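Local coordinates for protein GH5 (Bacteroidetes bacterium AC2a, PDB 4YHE) that probably hydrolyses beta-glucosidic bonds in cellulose and related glucans, as a glycoside hydrolase family 5 endoglucanase built on a beta/alpha barrel, at residues G116-A124 with R131-I142; N217-L225 with M276-Y284. All coordinates share one frame; numbering follows the deposited sequence.

Both interactions lie on the outer, helical layer of the beta/alpha barrel and share no elements; their centres are 26 Å apart. Interaction 1 is local along the chain, folding the loop 116-121 and the start of helix 122-127 back onto helix 129-149. Interaction 2 joins helices 218-224 and 270-285, which follow barrel strands 209-212 and 236-242, and sits closer to the middle of the molecule. Each is partly buried: Leu-120, Ile-135 and Leu-139 are buried in interaction 1 and Pro-218, Leu-280 and Tyr-284 in interaction 2, whereas Arg-131 is partly exposed and Arg-279 exposed. Interaction 1 stacks an indole on a carboxylate; interaction 2 combines a two-pronged salt bridge with largely apolar packing, Val-222 being a knob.

Interaction 1: residues G116-A124 with R131-I142; sequences GSHWLDLPA and RNQLIKQELTMI
In the loop leading from barrel strand 97-101 toward helix 129-149, Trp-119 lays one face of its indole on the carboxylate of Glu-138. The two planes are 9° apart, and OE2 of Glu-138 lies over the ring system, 3.4 Å from CD2 of Trp-119. Closer to the backbone, CG of Glu-138 makes a CH-pi contact over the same face, 3.7 Å from the six-membered-ring centroid of Trp-119. With CG between the backbone N and the carbonyl carbon (chi1 60°), the indole brings its opposite face over CB of Leu-120, while its NE1 hydrogen-bonds to Asp-105. Helix 129-149 belongs to the helical layer around the (beta/alpha)8 barrel, and the same side of it receives the rim of the ring: CD2 of Leu-139 meets CH2 of Trp-119 at the edge and, one turn beyond Glu-138, CD1 of Ile-142 approaches CZ2 of Trp-119 to 3.5 Å. Replacing the indole with the methyl of an alanine is likely to open a gap beside Leu-139 and Ile-142, leave Asp-105 without its N-H partner and take away the flat surface on which the Glu-138 carboxylate lies. CD1 of Leu-120 packs on CG2 of Ile-135 at 3.5 Å. Arg-131 NH2 gives the carbonyl O of Trp-119 a weak bond of 3.0 Å, bent to 123°, and water 2 bridges them. Asp-121, the N-cap of helix 122-127, meets Arg-131 through water 3, which joins its OD2 to NH1.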
loop_
_atom_site.group_PDB
_atom_site.type_symbol
_atom_site.label_atom_id
_atom_site.label_comp_id
_atom_site.label_asym_id
_atom_site.label_seq_id
_atom_site.Cartn_x
_atom_site.Cartn_y
_atom_site.Cartn_z
ATOM N N GLY A 116 -9.254 -21.240 -4.887
ATOM C CA GLY A 116 -10.578 -21.542 -4.345
ATOM C C GLY A 116 -10.906 -20.947 -2.978
ATOM O O GLY A 116 -12.038 -21.053 -2.525
ATOM N N SER A 117 -9.937 -20.337 -2.292
ATOM C CA SER A 117 -10.189 -19.877 -0.927
ATOM C C SER A 117 -10.397 -18.347 -0.815
ATOM O O SER A 117 -10.617 -17.824 0.277
ATOM C CB SER A 117 -9.023 -20.283 -0.019
ATOM O OG SER A 117 -8.819 -21.688 0.002
ATOM N N HIS A 118 -10.367 -17.643 -1.937
ATOM C CA HIS A 118 -10.455 -16.173 -1.906
ATOM C C HIS A 118 -11.930 -15.770 -1.918
ATOM O O HIS A 118 -12.565 -15.642 -2.970
ATOM C CB HIS A 118 -9.646 -15.560 -3.056
ATOM C CG HIS A 118 -8.177 -15.861 -2.971
ATOM N ND1 HIS A 118 -7.302 -15.113 -2.210
ATOM C CD2 HIS A 118 -7.436 -16.852 -3.520
ATOM C CE1 HIS A 118 -6.086 -15.622 -2.303
ATOM N NE2 HIS A 118 -6.137 -16.673 -3.096
ATOM N N TRP A 119 -12.470 -15.626 -0.713
ATOM C CA TRP A 119 -13.905 -15.347 -0.516
ATOM C C TRP A 119 -14.269 -13.957 -1.032
ATOM O O TRP A 119 -15.392 -13.736 -1.465
ATOM C CB TRP A 119 -14.296 -15.477 0.956
ATOM C CG TRP A 119 -13.536 -14.533 1.856
ATOM C CD1 TRP A 119 -12.348 -14.779 2.479
ATOM C CD2 TRP A 119 -13.929 -13.205 2.244
ATOM N NE1 TRP A 119 -11.952 -13.659 3.207
ATOM C CE2 TRP A 119 -12.903 -12.687 3.073
ATOM C CE3 TRP A 119 -15.029 -12.394 1.943
ATOM C CZ2 TRP A 119 -12.952 -11.411 3.617
ATOM C CZ3 TRP A 119 -15.074 -11.126 2.474
ATOM C CH2 TRP A 119 -14.046 -10.643 3.319
ATOM N N LEU A 120 -13.309 -13.030 -0.994
ATOM C CA LEU A 120 -13.528 -11.674 -1.458
ATOM C C LEU A 120 -13.331 -11.606 -2.984
ATOM O O LEU A 120 -12.242 -11.323 -3.486
ATOM C CB LEU A 120 -12.569 -10.772 -0.678
ATOM C CG LEU A 120 -12.685 -9.281 -0.819
ATOM C CD1 LEU A 120 -14.116 -8.807 -0.599
ATOM C CD2 LEU A 120 -11.722 -8.633 0.184
ATOM N N ASP A 121 -14.407 -11.925 -3.719
ATOM C CA ASP A 121 -14.329 -12.342 -5.112
ATOM C C ASP A 121 -15.119 -11.368 -5.972
ATOM O O ASP A 121 -16.337 -11.438 -6.023
ATOM C CB ASP A 121 -14.925 -13.761 -5.225
ATOM C CG ASP A 121 -14.757 -14.386 -6.596
ATOM O OD1 ASP A 121 -14.732 -13.682 -7.628
ATOM O OD2 ASP A 121 -14.706 -15.627 -6.656
ATOM N N LEU A 122 -14.425 -10.468 -6.663
ATOM C CA LEU A 122 -15.115 -9.401 -7.381
ATOM C C LEU A 122 -15.962 -9.891 -8.594
ATOM O O LEU A 122 -17.109 -9.520 -8.711
ATOM C CB LEU A 122 -14.126 -8.303 -7.793
ATOM C CG LEU A 122 -14.764 -7.124 -8.548
ATOM C CD1 LEU A 122 -15.695 -6.329 -7.664
ATOM C CD2 LEU A 122 -13.668 -6.239 -9.101
ATOM N N PRO A 123 -15.385 -10.697 -9.501
ATOM C CA PRO A 123 -16.230 -11.190 -10.605
ATOM C C PRO A 123 -17.445 -11.968 -10.118
ATOM O O PRO A 123 -18.540 -11.801 -10.669
ATOM C CB PRO A 123 -15.286 -12.112 -11.391
ATOM C CG PRO A 123 -13.914 -11.598 -11.078
ATOM C CD PRO A 123 -13.976 -11.096 -9.670
ATOM N N ALA A 124 -17.270 -12.782 -9.087
ATOM C CA ALA A 124 -18.401 -13.514 -8.492
ATOM C C ALA A 124 -19.497 -12.588 -7.975
ATOM O O ALA A 124 -20.697 -12.865 -8.130
ATOM C CB ALA A 124 -17.921 -14.441 -7.386
ATOM N N ARG A 131 -24.460 -13.133 -4.291
ATOM C CA ARG A 131 -23.066 -13.329 -3.853
ATOM C C ARG A 131 -22.467 -12.017 -3.288
ATOM O O ARG A 131 -21.768 -12.009 -2.267
ATOM C CB ARG A 131 -22.214 -13.894 -4.990
ATOM C CG ARG A 131 -20.776 -14.234 -4.611
ATOM C CD ARG A 131 -20.661 -15.382 -3.588
ATOM N NE ARG A 131 -19.333 -15.390 -2.978
ATOM C CZ ARG A 131 -18.243 -15.978 -3.467
ATOM N NH1 ARG A 131 -18.273 -16.679 -4.597
ATOM N NH2 ARG A 131 -17.090 -15.856 -2.796
ATOM N N ASN A 132 -22.779 -10.913 -3.941
ATOM C CA ASN A 132 -22.310 -9.599 -3.503
ATOM C C ASN A 132 -22.802 -9.272 -2.086
ATOM O O ASN A 132 -22.036 -8.790 -1.235
ATOM C CB ASN A 132 -22.769 -8.530 -4.517
ATOM C CG ASN A 132 -22.089 -7.186 -4.309
ATOM O OD1 ASN A 132 -21.015 -7.104 -3.726
ATOM N ND2 ASN A 132 -22.721 -6.126 -4.793
ATOM N N GLN A 133 -24.077 -9.546 -1.836
ATOM C CA GLN A 133 -24.663 -9.422 -0.500
ATOM C C GLN A 133 -23.919 -10.241 0.563
ATOM O O GLN A 133 -23.716 -9.753 1.668
ATOM C CB GLN A 133 -26.156 -9.841 -0.512
ATOM C CG GLN A 133 -27.123 -8.715 -0.889
ATOM C CD GLN A 133 -28.486 -9.186 -1.431
ATOM O OE1 GLN A 133 -28.871 -10.364 -1.323
ATOM N NE2 GLN A 133 -29.222 -8.251 -2.026
ATOM N N LEU A 134 -23.557 -11.480 0.242
ATOM C CA LEU A 134 -22.814 -12.346 1.175
ATOM C C LEU A 134 -21.427 -11.796 1.488
ATOM O O LEU A 134 -20.979 -11.825 2.640
ATOM C CB LEU A 134 -22.617 -13.749 0.587
ATOM C CG LEU A 134 -23.778 -14.744 0.535
ATOM C CD1 LEU A 134 -23.290 -16.040 -0.107
ATOM C CD2 LEU A 134 -24.328 -15.012 1.924
ATOM N N ILE A 135 -20.743 -11.336 0.441
ATOM C CA ILE A 135 -19.380 -10.828 0.582
ATOM C C ILE A 135 -19.463 -9.581 1.465
ATOM O O ILE A 135 -18.640 -9.379 2.366
ATOM C CB ILE A 135 -18.751 -10.555 -0.804
ATOM C CG1 ILE A 135 -18.392 -11.884 -1.459
ATOM C CG2 ILE A 135 -17.530 -9.640 -0.700
ATOM C CD1 ILE A 135 -18.141 -11.808 -2.943
ATOM N N LYS A 136 -20.493 -8.768 1.246
ATOM C CA LYS A 136 -20.665 -7.561 2.038
ATOM C C LYS A 136 -20.935 -7.823 3.515
ATOM O O LYS A 136 -20.487 -7.058 4.388
ATOM C CB LYS A 136 -21.771 -6.694 1.453
ATOM C CG LYS A 136 -21.355 -5.890 0.242
ATOM C CD LYS A 136 -22.589 -5.229 -0.381
ATOM C CE LYS A 136 -22.280 -4.588 -1.703
ATOM N NZ LYS A 136 -23.498 -4.005 -2.341
ATOM N N GLN A 137 -21.688 -8.884 3.794
ATOM C CA GLN A 137 -21.968 -9.298 5.182
ATOM C C GLN A 137 -20.674 -9.736 5.884
ATOM O O GLN A 137 -20.445 -9.364 7.041
ATOM C CB GLN A 137 -22.982 -10.457 5.213
ATOM C CG GLN A 137 -24.412 -10.043 4.897
ATOM C CD GLN A 137 -25.389 -11.217 4.726
ATOM O OE1 GLN A 137 -25.028 -12.304 4.291
ATOM N NE2 GLN A 137 -26.651 -10.971 5.041
ATOM N N GLU A 138 -19.839 -10.510 5.172
ATOM C CA GLU A 138 -18.530 -10.958 5.707
ATOM C C GLU A 138 -17.619 -9.750 5.978
ATOM O O GLU A 138 -17.033 -9.638 7.065
ATOM C CB GLU A 138 -17.884 -12.012 4.795
ATOM C CG GLU A 138 -16.589 -12.605 5.343
ATOM C CD GLU A 138 -16.156 -13.934 4.724
ATOM O OE1 GLU A 138 -16.860 -14.525 3.841
ATOM O OE2 GLU A 138 -15.082 -14.423 5.165
ATOM N N LEU A 139 -17.579 -8.811 5.029
ATOM C CA LEU A 139 -16.800 -7.574 5.187
ATOM C C LEU A 139 -17.243 -6.788 6.404
ATOM O O LEU A 139 -16.422 -6.302 7.183
ATOM C CB LEU A 139 -16.890 -6.688 3.912
ATOM C CG LEU A 139 -16.005 -7.065 2.707
ATOM C CD1 LEU A 139 -16.391 -6.242 1.496
ATOM C CD2 LEU A 139 -14.514 -6.873 3.012
ATOM N N THR A 140 -18.553 -6.658 6.569
ATOM C CA THR A 140 -19.101 -5.988 7.724
ATOM C C THR A 140 -18.703 -6.687 9.041
ATOM O O THR A 140 -18.222 -6.039 9.979
ATOM C CB THR A 140 -20.642 -5.856 7.611
ATOM O OG1 THR A 140 -20.977 -5.127 6.410
ATOM C CG2 THR A 140 -21.203 -5.155 8.805
ATOM N N MET A 141 -18.894 -8.002 9.119
ATOM C CA MET A 141 -18.537 -8.725 10.352
ATOM C C MET A 141 -17.039 -8.638 10.683
ATOM O O MET A 141 -16.640 -8.507 11.859
ATOM C CB MET A 141 -18.972 -10.190 10.224
ATOM C CG MET A 141 -20.491 -10.371 10.167
ATOM S SD MET A 141 -21.350 -9.706 11.624
ATOM C CE MET A 141 -21.742 -8.010 11.248
ATOM N N ILE A 142 -16.205 -8.683 9.642
ATOM C CA ILE A 142 -14.785 -8.621 9.841
ATOM C C ILE A 142 -14.358 -7.252 10.331
ATOM O O ILE A 142 -13.680 -7.138 11.372
ATOM C CB ILE A 142 -13.998 -9.043 8.576
ATOM C CG1 ILE A 142 -14.182 -10.540 8.347
ATOM C CG2 ILE A 142 -12.516 -8.701 8.746
ATOM C CD1 ILE A 142 -13.517 -11.039 7.090
HETATM O O HOH W 1 -14.587 -17.393 -4.491
HETATM O O HOH W 2 -17.794 -14.934 -0.392
HETATM O O HOH W 3 -16.522 -17.999 -6.606
#

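Interaction 2: residues N217-L225 with M276-Y284; sequences NPDLTVENL and MLNRLFNMY
OD1 of Asp-219 is gripped by NE of Arg-279 at 2.7 Å and by water 4, which also donates to the carbonyl O of Met-276. The NE bond is nearly straight (174°) and lies in the guanidinium plane, although it meets the carboxylate from above its own plane. Beside it, NH2 of Arg-279 reaches the syn lone pair of Asp-219 OD2 at 3.0 Å, completing a side-on salt bridge with one nitrogen to each oxygen. Next to the salt bridge, at the start of the helix, CB of Pro-218 rests 3.8 Å from CG on the bent chain of Met-276. One turn on, Val-222 enters as a knob among Arg-279, Leu-280, Met-283 and Tyr-284. Its CG1, anti to the backbone N (chi1 166°), lies 4.0 Å from CG of Met-283, while CG2 of Val-222 touches CD2 of Leu-280 at 3.7 Å and also meets CE2 of Tyr-284. At the far end, the hydroxyl of Tyr-284 lies 3.5 Å from CG2 of Thr-221, and water 5 sits between this hydroxyl and the carbonyl O of Leu-225. Thr-221 and Tyr-284 also touch Val-238 of strand 236-242. Helix 218-224 and the 276-284 part of helix 270-285 run in roughly the same direction, their axes 9.7 Å apart at closest approach and at 26°, a side-by-side packing of helices in the outer layer of a (beta/alpha)8 barrel.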
loop_
_atom_site.group_PDB
_atom_site.type_symbol
_atom_site.label_atom_id
_atom_site.label_comp_id
_atom_site.label_asym_id
_atom_site.label_seq_id
_atom_site.Cartn_x
_atom_site.Cartn_y
_atom_site.Cartn_z
ATOM N N ASN A 217 -4.712 1.074 -8.974
ATOM C CA ASN A 217 -4.166 1.735 -10.106
ATOM C C ASN A 217 -4.564 3.199 -9.993
ATOM O O ASN A 217 -5.757 3.516 -9.974
ATOM C CB ASN A 217 -4.740 1.134 -11.414
ATOM C CG ASN A 217 -4.267 1.860 -12.651
ATOM O OD1 ASN A 217 -4.811 2.893 -13.054
ATOM N ND2 ASN A 217 -3.264 1.302 -13.286
ATOM N N PRO A 218 -3.563 4.099 -9.901
ATOM C CA PRO A 218 -3.899 5.520 -9.738
ATOM C C PRO A 218 -4.897 6.090 -10.754
ATOM O O PRO A 218 -5.857 6.767 -10.377
ATOM C CB PRO A 218 -2.539 6.214 -9.842
ATOM C CG PRO A 218 -1.558 5.199 -9.401
ATOM C CD PRO A 218 -2.107 3.870 -9.889
ATOM N N ASP A 219 -4.686 5.853 -12.038
ATOM C CA ASP A 219 -5.616 6.404 -13.014
ATOM C C ASP A 219 -7.021 5.837 -12.923
ATOM O O ASP A 219 -7.984 6.606 -13.009
ATOM C CB ASP A 219 -5.040 6.320 -14.412
ATOM C CG ASP A 219 -3.872 7.293 -14.593
ATOM O OD1 ASP A 219 -3.824 8.327 -13.869
ATOM O OD2 ASP A 219 -3.006 7.021 -15.410
ATOM N N LEU A 220 -7.161 4.516 -12.715
ATOM C CA LEU A 220 -8.497 3.937 -12.608
ATOM C C LEU A 220 -9.162 4.421 -11.321
ATOM O O LEU A 220 -10.389 4.505 -11.231
ATOM C CB LEU A 220 -8.462 2.409 -12.671
ATOM C CG LEU A 220 -7.996 1.790 -13.999
ATOM C CD1 LEU A 220 -8.059 0.270 -13.882
ATOM C CD2 LEU A 220 -8.888 2.250 -15.142
ATOM N N THR A 221 -8.335 4.775 -10.338
ATOM C CA THR A 221 -8.816 5.375 -9.095
ATOM C C THR A 221 -9.382 6.780 -9.341
ATOM O O THR A 221 -10.566 7.051 -9.071
ATOM C CB THR A 221 -7.680 5.408 -8.023
ATOM O OG1 THR A 221 -7.197 4.085 -7.805
ATOM C CG2 THR A 221 -8.201 5.964 -6.684
ATOM N N VAL A 222 -8.531 7.667 -9.854
ATOM C CA VAL A 222 -8.936 9.020 -10.201
ATOM C C VAL A 222 -10.231 8.999 -11.033
ATOM O O VAL A 222 -11.147 9.785 -10.792
ATOM C CB VAL A 222 -7.801 9.751 -10.936
ATOM C CG1 VAL A 222 -8.250 11.033 -11.627
ATOM C CG2 VAL A 222 -6.649 10.055 -9.985
ATOM N N GLU A 223 -10.312 8.072 -11.975
ATOM C CA GLU A 223 -11.404 8.034 -12.959
ATOM C C GLU A 223 -12.708 7.401 -12.490
ATOM O O GLU A 223 -13.787 7.722 -13.028
ATOM C CB GLU A 223 -10.903 7.300 -14.224
ATOM C CG GLU A 223 -9.773 8.046 -14.968
ATOM C CD GLU A 223 -8.894 7.156 -15.857
ATOM O OE1 GLU A 223 -9.241 5.968 -16.093
ATOM O OE2 GLU A 223 -7.828 7.649 -16.319
ATOM N N ASN A 224 -12.631 6.507 -11.499
ATOM C CA ASN A 224 -13.808 5.759 -11.049
ATOM C C ASN A 224 -14.095 5.660 -9.557
ATOM O O ASN A 224 -15.238 5.299 -9.178
ATOM C CB ASN A 224 -13.761 4.340 -11.641
ATOM C CG ASN A 224 -13.630 4.371 -13.141
ATOM O OD1 ASN A 224 -14.600 4.667 -13.835
ATOM N ND2 ASN A 224 -12.421 4.150 -13.646
ATOM N N LEU A 225 -13.111 5.937 -8.697
ATOM C CA LEU A 225 -13.352 5.805 -7.275
ATOM C C LEU A 225 -14.373 6.835 -6.825
ATOM O O LEU A 225 -14.285 8.019 -7.178
ATOM C CB LEU A 225 -12.068 6.007 -6.452
ATOM C CG LEU A 225 -12.253 6.067 -4.921
ATOM C CD1 LEU A 225 -11.064 5.412 -4.246
ATOM C CD2 LEU A 225 -12.413 7.500 -4.422
ATOM N N MET A 276 1.310 11.078 -13.538
ATOM C CA MET A 276 0.445 10.252 -12.735
ATOM C C MET A 276 0.233 10.907 -11.387
ATOM O O MET A 276 -0.880 10.988 -10.881
ATOM C CB MET A 276 1.045 8.861 -12.587
ATOM C CG MET A 276 0.222 7.957 -11.697
ATOM S SD MET A 276 0.803 8.063 -9.990
ATOM C CE MET A 276 2.287 7.057 -10.200
ATOM N N LEU A 277 1.306 11.429 -10.822
ATOM C CA LEU A 277 1.197 12.098 -9.538
ATOM C C LEU A 277 0.344 13.341 -9.647
ATOM O O LEU A 277 -0.406 13.644 -8.737
ATOM C CB LEU A 277 2.589 12.438 -8.988
ATOM C CG LEU A 277 3.518 11.259 -8.636
ATOM C CD1 LEU A 277 4.906 11.768 -8.290
ATOM C CD2 LEU A 277 2.944 10.417 -7.502
ATOM N N ASN A 278 0.489 14.081 -10.752
ATOM C CA ASN A 278 -0.314 15.277 -10.978
ATOM C C ASN A 278 -1.799 14.997 -10.996
ATOM O O ASN A 278 -2.591 15.772 -10.450
ATOM C CB ASN A 278 0.108 15.973 -12.270
ATOM C CG ASN A 278 1.384 16.785 -12.102
ATOM O OD1 ASN A 278 1.715 17.192 -10.994
ATOM N ND2 ASN A 278 2.141 16.962 -13.189
ATOM N N ARG A 279 -2.187 13.873 -11.584
ATOM C CA ARG A 279 -3.597 13.506 -11.587
ATOM C C ARG A 279 -4.159 13.270 -10.182
ATOM O O ARG A 279 -5.250 13.692 -9.870
ATOM C CB ARG A 279 -3.824 12.337 -12.553
ATOM C CG ARG A 279 -3.563 12.808 -13.984
ATOM C CD ARG A 279 -3.988 11.820 -15.050
ATOM N NE ARG A 279 -3.125 10.661 -15.121
ATOM C CZ ARG A 279 -1.950 10.592 -15.753
ATOM N NH1 ARG A 279 -1.423 11.633 -16.364
ATOM N NH2 ARG A 279 -1.295 9.437 -15.758
ATOM N N LEU A 280 -3.360 12.658 -9.317
ATOM C CA LEU A 280 -3.723 12.449 -7.931
ATOM C C LEU A 280 -3.751 13.769 -7.151
ATOM O O LEU A 280 -4.610 14.028 -6.314
ATOM C CB LEU A 280 -2.695 11.521 -7.297
ATOM C CG LEU A 280 -2.724 10.061 -7.780
ATOM C CD1 LEU A 280 -1.524 9.313 -7.187
ATOM C CD2 LEU A 280 -4.038 9.413 -7.383
ATOM N N PHE A 281 -2.768 14.580 -7.417
ATOM C CA PHE A 281 -2.722 15.882 -6.775
ATOM C C PHE A 281 -3.958 16.692 -7.102
ATOM O O PHE A 281 -4.646 17.154 -6.208
ATOM C CB PHE A 281 -1.475 16.618 -7.150
ATOM C CG PHE A 281 -1.412 17.997 -6.541
ATOM C CD1 PHE A 281 -0.952 18.179 -5.245
ATOM C CD2 PHE A 281 -1.865 19.090 -7.248
ATOM C CE1 PHE A 281 -0.918 19.426 -4.671
ATOM C CE2 PHE A 281 -1.837 20.358 -6.680
ATOM C CZ PHE A 281 -1.369 20.522 -5.398
ATOM N N ASN A 282 -4.313 16.784 -8.378
ATOM C CA ASN A 282 -5.451 17.588 -8.780
ATOM C C ASN A 282 -6.814 17.019 -8.361
ATOM O O ASN A 282 -7.757 17.776 -8.000
ATOM C CB ASN A 282 -5.406 17.822 -10.299
ATOM C CG ASN A 282 -4.235 18.685 -10.725
ATOM O OD1 ASN A 282 -3.857 19.631 -10.047
ATOM N ND2 ASN A 282 -3.663 18.366 -11.862
ATOM N N MET A 283 -6.955 15.700 -8.412
ATOM C CA MET A 283 -8.213 15.086 -8.044
ATOM C C MET A 283 -8.479 15.117 -6.529
ATOM O O MET A 283 -9.608 15.283 -6.102
ATOM C CB MET A 283 -8.267 13.642 -8.536
ATOM C CG MET A 283 -9.624 13.005 -8.379
ATOM S SD MET A 283 -10.815 13.726 -9.532
ATOM C CE MET A 283 -12.250 12.703 -9.236
ATOM N N TYR A 284 -7.433 14.963 -5.724
ATOM C CA TYR A 284 -7.597 14.695 -4.317
ATOM C C TYR A 284 -6.909 15.814 -3.471
ATOM O O TYR A 284 -7.583 16.573 -2.779
ATOM C CB TYR A 284 -7.072 13.283 -3.981
ATOM C CG TYR A 284 -7.807 12.166 -4.743
ATOM C CD1 TYR A 284 -9.178 12.043 -4.676
ATOM C CD2 TYR A 284 -7.103 11.251 -5.531
ATOM C CE1 TYR A 284 -9.855 11.019 -5.362
ATOM C CE2 TYR A 284 -7.759 10.255 -6.248
ATOM C CZ TYR A 284 -9.118 10.134 -6.167
ATOM O OH TYR A 284 -9.774 9.111 -6.901
HETATM O O HOH W 4 -3.179 9.102 -11.201
HETATM O O HOH W 5 -12.162 9.694 -7.625
#